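Local structure of 3-deoxy-manno-octulosonate cytidylyltransferase (Escherichia coli, 1H7G) at residues K19-I24 against P53-A58. The protein catalyses the transfer of CMP from CTP to the eight-carbon sugar KDO, releasing diphosphate and yielding CMP-KDO, probably for lipopolysaccharide synthesis. Residues are numbered along the deposited sequence; the frame is centred on the assembly and turned at random.
Sequences KPLLDI and PRVEQA
Leu-21 reaches across to the first turns of helix 53-61 and sets its two methyls on different parts of it. The CB of Ala-58 points almost straight at CD2 of Leu-21, 3.5 Å away, tighter than usual carbon packing, while the CG-CD2 bond comes in at a slant. CD2 also lies 4.3 Å from the CA of Val-55, one turn earlier. CD1 sits beside the backbone instead, 4.1 Å from the carbonyl O of Arg-54, an oxygen that accepts the helical hydrogen bond from the N of Ala-58. With CG anti to the carbonyl carbon of Leu-21 (chi1 -49°), the isopropyl fork is carried out toward the helix. Pro-20 adds the second apolar touch: its CG meets the CG2 of Val-55 at 4.2 Å, the side chains crossing at about a right angle. CG2 and CG form a small triangle with CD2 of Leu-21, which lies 4.5 Å from CG2. Tyr-11 borders this patch and makes a cation-pi contact with Arg-54. In this GT-A-type nucleotidyltransferase, the contact packs a short 3-10 turn of the loop after strand 3-8 against the helix joining parallel strands 45-50 and 65-68, a beta-alpha-beta unit of the Rossmann-like sheet.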
ATOM      1  N   LYS A  19     -24.529 -10.640 -20.902  1.00 62.66           N
ATOM      2  CA  LYS A  19     -24.874  -9.790 -19.773  1.00 57.47           C
ATOM      3  C   LYS A  19     -25.286  -8.351 -20.111  1.00 54.11           C
ATOM      4  O   LYS A  19     -26.270  -7.849 -19.564  1.00 52.48           O
ATOM      5  CB  LYS A  19     -23.719  -9.811 -18.767  1.00 58.84           C
ATOM      6  CG  LYS A  19     -23.992  -9.114 -17.449  1.00 61.16           C
ATOM      7  CD  LYS A  19     -22.887  -9.391 -16.441  1.00 60.28           C
ATOM      8  CE  LYS A  19     -21.522  -9.001 -16.977  1.00 61.75           C
ATOM      9  NZ  LYS A  19     -20.453  -9.284 -15.983  1.00 62.67           N
ATOM     10  N   PRO A  20     -24.563  -7.674 -21.028  1.00 51.44           N
ATOM     11  CA  PRO A  20     -24.920  -6.292 -21.377  1.00 48.96           C
ATOM     12  C   PRO A  20     -26.260  -6.132 -22.090  1.00 45.57           C
ATOM     13  O   PRO A  20     -26.832  -5.047 -22.118  1.00 43.93           O
ATOM     14  CB  PRO A  20     -23.756  -5.863 -22.272  1.00 48.35           C
ATOM     15  CG  PRO A  20     -23.363  -7.136 -22.940  1.00 47.70           C
ATOM     16  CD  PRO A  20     -23.372  -8.102 -21.786  1.00 49.81           C
ATOM     17  N   LEU A  21     -26.772  -7.224 -22.641  1.00 44.24           N
ATOM     18  CA  LEU A  21     -28.035  -7.178 -23.365  1.00 44.76           C
ATOM     19  C   LEU A  21     -29.257  -7.543 -22.510  1.00 43.24           C
ATOM     20  O   LEU A  21     -30.391  -7.496 -22.990  1.00 42.96           O
ATOM     21  CB  LEU A  21     -27.949  -8.061 -24.619  1.00 42.85           C
ATOM     22  CG  LEU A  21     -26.711  -7.851 -25.506  1.00 42.18           C
ATOM     23  CD1 LEU A  21     -26.816  -8.701 -26.755  1.00 42.30           C
ATOM     24  CD2 LEU A  21     -26.561  -6.387 -25.883  1.00 41.08           C
ATOM     25  N   LEU A  22     -29.025  -7.884 -21.243  1.00 41.29           N
ATOM     26  CA  LEU A  22     -30.108  -8.243 -20.324  1.00 40.79           C
ATOM     27  C   LEU A  22     -31.106  -7.100 -20.138  1.00 40.29           C
ATOM     28  O   LEU A  22     -30.719  -5.943 -19.996  1.00 41.51           O
ATOM     29  CB  LEU A  22     -29.545  -8.646 -18.961  1.00 42.96           C
ATOM     30  CG  LEU A  22     -28.796  -9.972 -18.848  1.00 44.74           C
ATOM     31  CD1 LEU A  22     -28.152 -10.061 -17.478  1.00 47.73           C
ATOM     32  CD2 LEU A  22     -29.753 -11.135 -19.076  1.00 45.62           C
ATOM     33  N   ASP A  23     -32.389  -7.438 -20.107  1.00 38.12           N
ATOM     34  CA  ASP A  23     -33.435  -6.440 -19.948  1.00 39.15           C
ATOM     35  C   ASP A  23     -33.580  -5.929 -18.521  1.00 37.44           C
ATOM     36  O   ASP A  23     -33.578  -6.703 -17.565  1.00 37.30           O
ATOM     37  CB  ASP A  23     -34.780  -6.996 -20.427  1.00 42.09           C
ATOM     38  CG  ASP A  23     -35.865  -5.932 -20.485  1.00 46.79           C
ATOM     39  OD1 ASP A  23     -36.518  -5.673 -19.450  1.00 48.26           O
ATOM     40  OD2 ASP A  23     -36.059  -5.348 -21.571  1.00 52.44           O
ATOM     41  N   ILE A  24     -33.698  -4.613 -18.394  1.00 34.65           N
ATOM     42  CA  ILE A  24     -33.890  -3.956 -17.108  1.00 34.91           C
ATOM     43  C   ILE A  24     -34.909  -2.859 -17.392  1.00 33.54           C
ATOM     44  O   ILE A  24     -34.616  -1.902 -18.109  1.00 30.59           O
ATOM     45  CB  ILE A  24     -32.575  -3.355 -16.543  1.00 36.69           C
ATOM     46  CG1 ILE A  24     -31.569  -4.477 -16.244  1.00 37.25           C
ATOM     47  CG2 ILE A  24     -32.870  -2.561 -15.277  1.00 34.36           C
ATOM     48  CD1 ILE A  24     -30.203  -4.000 -15.781  1.00 37.86           C
ATOM     49  N   PRO A  53     -20.318  -8.593 -32.260  1.00 43.88           N
ATOM     50  CA  PRO A  53     -21.228  -7.878 -33.160  1.00 42.93           C
ATOM     51  C   PRO A  53     -22.669  -7.799 -32.654  1.00 43.48           C
ATOM     52  O   PRO A  53     -23.428  -6.911 -33.055  1.00 44.37           O
ATOM     53  CB  PRO A  53     -21.134  -8.693 -34.448  1.00 44.15           C
ATOM     54  CG  PRO A  53     -20.919 -10.072 -33.944  1.00 44.99           C
ATOM     55  CD  PRO A  53     -19.872  -9.852 -32.882  1.00 44.16           C
ATOM     56  N   ARG A  54     -23.058  -8.741 -31.802  1.00 40.90           N
ATOM     57  CA  ARG A  54     -24.406  -8.735 -31.252  1.00 42.64           C
ATOM     58  C   ARG A  54     -24.533  -7.542 -30.312  1.00 40.69           C
ATOM     59  O   ARG A  54     -25.594  -6.922 -30.216  1.00 43.88           O
ATOM     60  CB  ARG A  54     -24.702 -10.048 -30.521  1.00 45.64           C
ATOM     61  CG  ARG A  54     -24.740 -11.261 -31.447  1.00 49.49           C
ATOM     62  CD  ARG A  54     -24.899 -12.570 -30.683  1.00 56.37           C
ATOM     63  NE  ARG A  54     -23.683 -12.949 -29.963  1.00 61.20           N
ATOM     64  CZ  ARG A  54     -23.558 -14.046 -29.221  1.00 62.65           C
ATOM     65  NH1 ARG A  54     -24.579 -14.887 -29.091  1.00 62.74           N
ATOM     66  NH2 ARG A  54     -22.409 -14.305 -28.606  1.00 60.81           N
ATOM     67  N   VAL A  55     -23.428  -7.201 -29.654  1.00 37.08           N
ATOM     68  CA  VAL A  55     -23.398  -6.066 -28.741  1.00 33.23           C
ATOM     69  C   VAL A  55     -23.274  -4.779 -29.550  1.00 32.90           C
ATOM     70  O   VAL A  55     -23.946  -3.789 -29.263  1.00 33.15           O
ATOM     71  CB  VAL A  55     -22.239  -6.178 -27.736  1.00 31.58           C
ATOM     72  CG1 VAL A  55     -22.252  -4.994 -26.782  1.00 29.82           C
ATOM     73  CG2 VAL A  55     -22.352  -7.479 -26.958  1.00 28.81           C
ATOM     74  N   GLU A  56     -22.433  -4.808 -30.580  1.00 32.11           N
ATOM     75  CA  GLU A  56     -22.239  -3.653 -31.454  1.00 33.19           C
ATOM     76  C   GLU A  56     -23.564  -3.272 -32.111  1.00 35.19           C
ATOM     77  O   GLU A  56     -23.868  -2.089 -32.263  1.00 34.30           O
ATOM     78  CB  GLU A  56     -21.212  -3.973 -32.543  1.00 34.32           C
ATOM     79  CG  GLU A  56     -21.125  -2.914 -33.640  1.00 36.57           C
ATOM     80  CD  GLU A  56     -20.344  -3.385 -34.850  1.00 38.84           C
ATOM     81  OE1 GLU A  56     -20.530  -4.550 -35.266  1.00 40.02           O
ATOM     82  OE2 GLU A  56     -19.545  -2.590 -35.385  1.00 40.39           O
ATOM     83  N   GLN A  57     -24.334  -4.282 -32.517  1.00 37.19           N
ATOM     84  CA  GLN A  57     -25.629  -4.057 -33.147  1.00 40.70           C
ATOM     85  C   GLN A  57     -26.654  -3.511 -32.163  1.00 37.16           C
ATOM     86  O   GLN A  57     -27.380  -2.570 -32.483  1.00 36.41           O
ATOM     87  CB  GLN A  57     -26.151  -5.337 -33.804  1.00 48.67           C
ATOM     88  CG  GLN A  57     -25.706  -5.506 -35.255  1.00 59.36           C
ATOM     89  CD  GLN A  57     -26.067  -4.301 -36.125  1.00 66.24           C
ATOM     90  OE1 GLN A  57     -27.229  -3.877 -36.177  1.00 70.41           O
ATOM     91  NE2 GLN A  57     -25.067  -3.740 -36.804  1.00 67.27           N
ATOM     92  N   ALA A  58     -26.701  -4.100 -30.970  1.00 32.33           N
ATOM     93  CA  ALA A  58     -27.624  -3.664 -29.926  1.00 29.85           C
ATOM     94  C   ALA A  58     -27.350  -2.208 -29.544  1.00 28.07           C
ATOM     95  O   ALA A  58     -28.259  -1.475 -29.154  1.00 30.85           O
ATOM     96  CB  ALA A  58     -27.497  -4.556 -28.708  1.00 28.94           C
TER